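Local coordinates for tryptophan halogenase (Shewanella frigidimarina, PDB 2PYX), which probably acts as an FAD-dependent halogenase of the flavin monooxygenase type, with tryptophan or a related compound as substrate, at residues T17-H30 with L365-L379. Numbering follows the deposited sequence.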
# COMPACT_ATOMS: atom_id res chain seq x y z
N THR A 17 -5.56 -1.43 -11.97
CA THR A 17 -4.46 -0.58 -11.54
C THR A 17 -3.13 -1.26 -11.81
O THR A 17 -2.16 -0.59 -12.16
CB THR A 17 -4.56 -0.24 -10.06
OG1 THR A 17 -4.70 -1.45 -9.32
CG2 THR A 17 -5.71 0.67 -9.80
N ALA A 18 -3.07 -2.58 -11.70
CA ALA A 18 -1.81 -3.30 -11.91
C ALA A 18 -1.31 -3.14 -13.34
O ALA A 18 -0.17 -2.75 -13.61
CB ALA A 18 -1.96 -4.76 -11.53
N GLY A 19 -2.21 -3.37 -14.30
CA GLY A 19 -1.83 -3.31 -15.68
C GLY A 19 -1.54 -1.93 -16.17
O GLY A 19 -0.52 -1.69 -16.85
N TRP A 20 -2.41 -0.98 -15.80
CA TRP A 20 -2.23 0.39 -16.31
C TRP A 20 -1.11 1.16 -15.62
O TRP A 20 -0.43 1.96 -16.26
CB TRP A 20 -3.53 1.17 -16.31
CG TRP A 20 -4.50 0.62 -17.30
CD1 TRP A 20 -5.63 -0.12 -17.03
CD2 TRP A 20 -4.39 0.70 -18.71
NE1 TRP A 20 -6.24 -0.48 -18.21
CE2 TRP A 20 -5.50 0.01 -19.25
CE3 TRP A 20 -3.47 1.28 -19.59
CZ2 TRP A 20 -5.71 -0.11 -20.62
CZ3 TRP A 20 -3.69 1.18 -20.93
CH2 TRP A 20 -4.81 0.48 -21.44
N ILE A 21 -0.88 0.91 -14.34
CA ILE A 21 0.30 1.55 -13.74
C ILE A 21 1.57 1.03 -14.41
O ILE A 21 2.51 1.79 -14.68
CB ILE A 21 0.34 1.36 -12.22
CG1 ILE A 21 -0.71 2.26 -11.56
CG2 ILE A 21 1.75 1.65 -11.64
CD1 ILE A 21 -0.96 1.94 -10.08
N THR A 22 1.60 -0.27 -14.68
CA THR A 22 2.75 -0.86 -15.36
C THR A 22 2.94 -0.22 -16.73
O THR A 22 4.02 0.16 -17.12
CB THR A 22 2.62 -2.40 -15.47
OG1 THR A 22 2.48 -2.96 -14.15
CG2 THR A 22 3.83 -3.00 -16.16
N ALA A 23 1.87 -0.17 -17.52
CA ALA A 23 1.95 0.41 -18.86
C ALA A 23 2.48 1.83 -18.82
O ALA A 23 3.37 2.21 -19.59
CB ALA A 23 0.59 0.38 -19.52
N GLY A 24 1.95 2.63 -17.90
CA GLY A 24 2.33 4.03 -17.81
C GLY A 24 3.76 4.25 -17.40
O GLY A 24 4.49 5.07 -17.96
N LEU A 25 4.18 3.49 -16.38
CA LEU A 25 5.56 3.63 -15.90
C LEU A 25 6.58 3.17 -16.97
O LEU A 25 7.60 3.80 -17.17
CB LEU A 25 5.77 2.91 -14.58
CG LEU A 25 5.11 3.59 -13.38
CD1 LEU A 25 5.26 2.66 -12.18
CD2 LEU A 25 5.71 4.96 -13.09
N LEU A 26 6.28 2.07 -17.66
CA LEU A 26 7.16 1.62 -18.73
C LEU A 26 7.24 2.65 -19.87
O LEU A 26 8.33 2.98 -20.31
CB LEU A 26 6.67 0.28 -19.32
CG LEU A 26 6.93 -0.93 -18.43
CD1 LEU A 26 6.23 -2.15 -19.04
CD2 LEU A 26 8.40 -1.21 -18.23
N ALA A 27 6.08 3.12 -20.34
CA ALA A 27 6.06 4.04 -21.47
C ALA A 27 6.74 5.34 -21.10
O ALA A 27 7.52 5.89 -21.87
CB ALA A 27 4.61 4.31 -21.91
N ALA A 28 6.45 5.86 -19.90
CA ALA A 28 7.02 7.14 -19.50
C ALA A 28 8.56 7.04 -19.40
O ALA A 28 9.30 7.97 -19.79
CB ALA A 28 6.41 7.62 -18.20
N GLU A 29 9.05 5.93 -18.85
CA GLU A 29 10.49 5.78 -18.64
C GLU A 29 11.26 5.63 -19.95
O GLU A 29 12.35 6.16 -20.06
CB GLU A 29 10.80 4.61 -17.69
CG GLU A 29 12.25 4.31 -17.48
CD GLU A 29 13.03 5.40 -16.76
OE1 GLU A 29 12.46 6.43 -16.34
OE2 GLU A 29 14.25 5.22 -16.64
N HIS A 30 10.69 4.89 -20.92
CA HIS A 30 11.46 4.54 -22.13
C HIS A 30 11.08 5.29 -23.40
O HIS A 30 11.91 5.43 -24.30
CB HIS A 30 11.36 3.04 -22.37
CG HIS A 30 12.09 2.27 -21.32
ND1 HIS A 30 13.46 2.12 -21.32
CD2 HIS A 30 11.64 1.72 -20.16
CE1 HIS A 30 13.82 1.47 -20.22
NE2 HIS A 30 12.74 1.24 -19.49
N LEU A 365 -1.14 -1.50 -3.66
CA LEU A 365 -0.66 -0.55 -4.71
C LEU A 365 0.85 -0.29 -4.58
O LEU A 365 1.54 -0.10 -5.58
CB LEU A 365 -1.46 0.74 -4.69
CG LEU A 365 -2.83 0.63 -5.34
CD1 LEU A 365 -3.68 1.86 -5.01
CD2 LEU A 365 -2.70 0.45 -6.84
N ALA A 366 1.36 -0.27 -3.36
CA ALA A 366 2.82 -0.09 -3.15
C ALA A 366 3.63 -1.16 -3.88
O ALA A 366 4.68 -0.86 -4.46
CB ALA A 366 3.13 -0.15 -1.67
N LEU A 367 3.17 -2.41 -3.81
CA LEU A 367 3.88 -3.51 -4.51
C LEU A 367 3.75 -3.38 -6.03
O LEU A 367 4.70 -3.67 -6.75
CB LEU A 367 3.36 -4.86 -4.06
CG LEU A 367 3.81 -5.31 -2.67
CD1 LEU A 367 2.94 -6.46 -2.15
CD2 LEU A 367 5.30 -5.70 -2.78
N ILE A 368 2.58 -2.97 -6.52
CA ILE A 368 2.42 -2.71 -7.94
C ILE A 368 3.45 -1.64 -8.40
O ILE A 368 4.18 -1.81 -9.40
CB ILE A 368 0.97 -2.30 -8.27
CG1 ILE A 368 0.07 -3.53 -8.21
CG2 ILE A 368 0.89 -1.64 -9.62
CD1 ILE A 368 -1.43 -3.17 -8.12
N GLU A 369 3.51 -0.53 -7.67
CA GLU A 369 4.44 0.55 -8.01
C GLU A 369 5.88 0.05 -7.95
O GLU A 369 6.67 0.39 -8.81
CB GLU A 369 4.28 1.69 -7.02
CG GLU A 369 2.98 2.45 -7.00
CD GLU A 369 3.09 3.52 -5.91
OE1 GLU A 369 3.62 4.58 -6.21
OE2 GLU A 369 2.70 3.25 -4.75
N TRP A 370 6.23 -0.71 -6.91
CA TRP A 370 7.60 -1.19 -6.78
C TRP A 370 7.93 -2.09 -7.97
O TRP A 370 8.97 -1.94 -8.59
CB TRP A 370 7.83 -1.96 -5.45
CG TRP A 370 9.16 -2.60 -5.50
CD1 TRP A 370 10.38 -1.98 -5.32
CD2 TRP A 370 9.46 -3.95 -5.88
NE1 TRP A 370 11.40 -2.87 -5.54
CE2 TRP A 370 10.87 -4.09 -5.88
CE3 TRP A 370 8.69 -5.07 -6.18
CZ2 TRP A 370 11.50 -5.28 -6.24
CZ3 TRP A 370 9.33 -6.26 -6.49
CH2 TRP A 370 10.72 -6.35 -6.53
N THR A 371 7.05 -3.04 -8.27
CA THR A 371 7.41 -4.02 -9.27
C THR A 371 7.53 -3.36 -10.66
O THR A 371 8.47 -3.60 -11.43
CB THR A 371 6.42 -5.19 -9.33
OG1 THR A 371 6.09 -5.67 -8.02
CG2 THR A 371 7.04 -6.32 -10.14
N ALA A 372 6.55 -2.51 -10.99
CA ALA A 372 6.53 -1.83 -12.28
C ALA A 372 7.70 -0.86 -12.42
O ALA A 372 8.33 -0.80 -13.47
CB ALA A 372 5.19 -1.12 -12.48
N SER A 373 7.94 -0.08 -11.38
CA SER A 373 9.05 0.87 -11.44
C SER A 373 10.40 0.13 -11.54
O SER A 373 11.29 0.57 -12.25
CB SER A 373 9.05 1.85 -10.25
OG SER A 373 9.23 1.19 -9.00
N THR A 374 10.53 -0.98 -10.82
CA THR A 374 11.75 -1.77 -10.88
C THR A 374 11.95 -2.32 -12.26
O THR A 374 13.06 -2.26 -12.79
CB THR A 374 11.68 -2.89 -9.82
OG1 THR A 374 11.63 -2.26 -8.54
CG2 THR A 374 12.88 -3.76 -9.89
N LEU A 375 10.91 -2.86 -12.86
CA LEU A 375 11.05 -3.38 -14.22
C LEU A 375 11.42 -2.26 -15.18
O LEU A 375 12.30 -2.43 -16.03
CB LEU A 375 9.73 -4.02 -14.66
CG LEU A 375 9.69 -4.46 -16.11
CD1 LEU A 375 10.76 -5.55 -16.37
CD2 LEU A 375 8.32 -4.95 -16.47
N ALA A 376 10.80 -1.10 -15.05
CA ALA A 376 11.12 0.01 -15.92
C ALA A 376 12.58 0.45 -15.75
O ALA A 376 13.25 0.81 -16.74
CB ALA A 376 10.18 1.18 -15.64
N GLN A 377 13.09 0.42 -14.52
CA GLN A 377 14.48 0.79 -14.26
C GLN A 377 15.51 -0.27 -14.63
O GLN A 377 16.68 0.04 -14.82
CB GLN A 377 14.65 1.17 -12.81
CG GLN A 377 13.81 2.35 -12.41
CD GLN A 377 14.00 2.78 -11.01
OE1 GLN A 377 14.92 3.54 -10.71
NE2 GLN A 377 13.11 2.36 -10.14
N GLN A 378 15.05 -1.51 -14.74
CA GLN A 378 15.93 -2.63 -15.03
C GLN A 378 15.45 -3.41 -16.26
O GLN A 378 15.50 -4.63 -16.28
CB GLN A 378 15.99 -3.56 -13.83
CG GLN A 378 16.59 -2.88 -12.63
CD GLN A 378 17.13 -3.84 -11.60
OE1 GLN A 378 17.90 -4.72 -11.91
NE2 GLN A 378 16.69 -3.69 -10.37
N LEU A 379 15.00 -2.71 -17.29
CA LEU A 379 14.53 -3.38 -18.48
C LEU A 379 15.67 -4.23 -19.03
O LEU A 379 16.76 -3.74 -19.29
CB LEU A 379 14.10 -2.34 -19.51
CG LEU A 379 13.70 -2.89 -20.88
CD1 LEU A 379 12.36 -3.52 -20.81
CD2 LEU A 379 13.74 -1.81 -21.94
O HOH W 1 15.62 2.71 -17.18
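Ala372 and Ala376 set the spacing of this helix pair: their methyls press on Thr22 and on Leu25 and Leu26, and the axes of 17-30 and 365-377 run in the same direction, 8.8 Å apart at closest approach, crossing at -28°. Ala372 CB lies 3.8 Å from Leu25 CD1, while Leu26 CD2 reaches across to Ala376 CB and to Leu375 CG and CD2. At the N-terminal end, Ile368 CD1 sits 3.8 Å from Ala18 CB and its CG2 meets Ile21 CG2. Ile21 CD1 and Thr17 cover Leu365 CD2, the side chains crossing at about a right angle.

The polar contacts gather at the other end. His30 NE2 donates to Ala376 O (2.8 Å, N-H...O 148°), a carbonyl near the helix C-terminus, meeting a lone pair in the carbonyl plane, although the oxygen lies 20° out of the ring plane. A water bridges the same oxygen to Glu29 OE2. Leu379 CD2 makes a CH-pi contact over one imidazole face, 4.0 Å from the centroid; Glu29 CG lies over the opposite face. Lys42 hydrogen-bonds to ND1, so both ring nitrogens are held. Within its own helix, Thr22 OG1, placed beside its backbone N (chi1 -58°), bonds back to Ala18 O (2.7 Å) from the face opposite Thr22 N; the same oxygen touches Ala372 CB.

Helix 16-31 follows strand 9-13 through a glycine-rich turn, as in the Rossmann-type dinucleotide fold. Thr17 and Ala18 belong to the predicted FAD site, and their backbone nitrogens hydrogen-bond a tartrate probably from the crystallisation liquor; helix 363-377 packs along this first helix of the probable flavin-binding domain.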